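Local atomic coordinates of transcriptional regulator, MarR family (Silicibacter pomeroyi DSS-3, PDB entry 3CDH), a protein that probably binds DNA through a helix-turn-helix domain of the MarR type and regulates transcription as a two-subunit assembly. Residues Arg119-Glu122 against Thr123-Leu126. Residues are numbered along the deposited sequence; the frame is centred on the assembly and turned at random. Where two conformers were deposited one is given.
Sequences RAHE and TRLL
R124 folds back along helix 105-130 to bring its guanidinium over one face of the imidazole of H121, one turn earlier. Its CB lies 3.4 Å from H121 O and close to A120 O. Bends at chi2 and chi3 then swing the chain toward H121: NE passes 4.0 Å from A120 O, CZ faces H121 CA, and NH1 ends over the centre of the imidazole. The two planes stand 64° apart, so the guanidinium meets the ring end-on through NH1 rather than lying flat on it; this holds for one of two conformers of H121 and is to be taken with caution. F32 of helix 17-38 packs edge-to-face with the imidazole, and Q31 touches both H121 and R124. On T123, the hydroxyl turns back beside its own backbone N (chi1 -43°), and OG1 donates to R119 O at 2.8 Å from above the carbonyl plane; T123 N shares that acceptor. E122 CG runs alongside L126 CD1 at 3.9 Å, while OE2 forms a salt bridge with K138 NZ and accepts a hydrogen bond from L17 N of the second subunit. Backbone bonds such as R124 N to A120 O (2.9 Å) complete the i to i+4 pattern of an alpha-helix, here one contributing to the helical dimer interface of a MarR-type regulator.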
loop_
_atom_site.group_PDB
_atom_site.type_symbol
_atom_site.label_atom_id
_atom_site.label_comp_id
_atom_site.label_asym_id
_atom_site.label_seq_id
_atom_site.Cartn_x
_atom_site.Cartn_y
_atom_site.Cartn_z
ATOM N N ARG B 119 -15.351 2.027 -10.691
ATOM C CA ARG B 119 -15.327 3.304 -11.401
ATOM C C ARG B 119 -16.206 4.344 -10.718
ATOM O O ARG B 119 -15.806 5.492 -10.566
ATOM C CB ARG B 119 -15.772 3.150 -12.847
ATOM C CG ARG B 119 -14.763 2.546 -13.793
ATOM C CD ARG B 119 -15.343 2.570 -15.211
ATOM N NE ARG B 119 -14.707 1.636 -16.147
ATOM C CZ ARG B 119 -13.577 1.886 -16.821
ATOM N NH1 ARG B 119 -12.924 3.052 -16.652
ATOM N NH2 ARG B 119 -13.091 0.962 -17.665
ATOM N N ALA B 120 -17.407 3.935 -10.316
ATOM C CA ALA B 120 -18.365 4.855 -9.687
ATOM C C ALA B 120 -17.835 5.368 -8.347
ATOM O O ALA B 120 -17.949 6.558 -8.056
ATOM C CB ALA B 120 -19.726 4.198 -9.534
ATOM N N HIS B 121 -17.257 4.461 -7.560
ATOM C CA HIS B 121 -16.624 4.787 -6.288
ATOM C C HIS B 121 -15.439 5.763 -6.494
ATOM O O HIS B 121 -15.233 6.682 -5.686
ATOM C CB HIS B 121 -16.150 3.496 -5.594
ATOM C CG HIS B 121 -17.240 2.705 -4.912
ATOM N ND1 HIS B 121 -18.375 2.263 -5.563
ATOM C CD2 HIS B 121 -17.329 2.230 -3.642
ATOM C CE1 HIS B 121 -19.123 1.570 -4.722
ATOM N NE2 HIS B 121 -18.511 1.533 -3.551
ATOM N N GLU B 122 -14.676 5.561 -7.572
ATOM C CA GLU B 122 -13.563 6.415 -7.943
ATOM C C GLU B 122 -14.070 7.797 -8.327
ATOM O O GLU B 122 -13.462 8.807 -7.969
ATOM C CB GLU B 122 -12.770 5.813 -9.102
ATOM C CG GLU B 122 -11.665 6.738 -9.632
ATOM C CD GLU B 122 -10.922 6.187 -10.818
ATOM O OE1 GLU B 122 -11.547 5.679 -11.767
ATOM O OE2 GLU B 122 -9.689 6.268 -10.820
ATOM N N THR B 123 -15.185 7.847 -9.045
ATOM C CA THR B 123 -15.726 9.125 -9.481
ATOM C C THR B 123 -16.255 9.881 -8.285
ATOM O O THR B 123 -16.084 11.101 -8.200
ATOM C CB THR B 123 -16.820 8.990 -10.566
ATOM O OG1 THR B 123 -16.408 8.025 -11.535
ATOM C CG2 THR B 123 -17.039 10.329 -11.267
ATOM N N ARG B 124 -16.879 9.165 -7.358
ATOM C CA ARG B 124 -17.346 9.780 -6.133
ATOM C C ARG B 124 -16.163 10.529 -5.514
ATOM O O ARG B 124 -16.233 11.736 -5.231
ATOM C CB ARG B 124 -17.855 8.714 -5.165
ATOM C CG ARG B 124 -19.017 9.140 -4.254
ATOM C CD ARG B 124 -20.364 8.380 -4.549
ATOM N NE ARG B 124 -20.238 6.920 -4.765
ATOM C CZ ARG B 124 -19.741 6.014 -3.897
ATOM N NH1 ARG B 124 -19.696 4.723 -4.240
ATOM N NH2 ARG B 124 -19.267 6.383 -2.698
ATOM N N LEU B 125 -15.061 9.820 -5.340
ATOM C CA LEU B 125 -13.906 10.396 -4.678
ATOM C C LEU B 125 -13.252 11.560 -5.464
ATOM O O LEU B 125 -12.919 12.606 -4.896
ATOM C CB LEU B 125 -12.912 9.286 -4.351
ATOM C CG LEU B 125 -11.572 9.645 -3.736
ATOM C CD1 LEU B 125 -11.734 10.475 -2.478
ATOM C CD2 LEU B 125 -10.851 8.371 -3.426
ATOM N N LEU B 126 -13.080 11.383 -6.771
ATOM C CA LEU B 126 -12.470 12.427 -7.583
ATOM C C LEU B 126 -13.271 13.703 -7.523
ATOM O O LEU B 126 -12.695 14.792 -7.529
ATOM C CB LEU B 126 -12.304 11.989 -9.031
ATOM C CG LEU B 126 -11.196 10.979 -9.277
ATOM C CD1 LEU B 126 -11.263 10.477 -10.698
ATOM C CD2 LEU B 126 -9.828 11.577 -8.972
#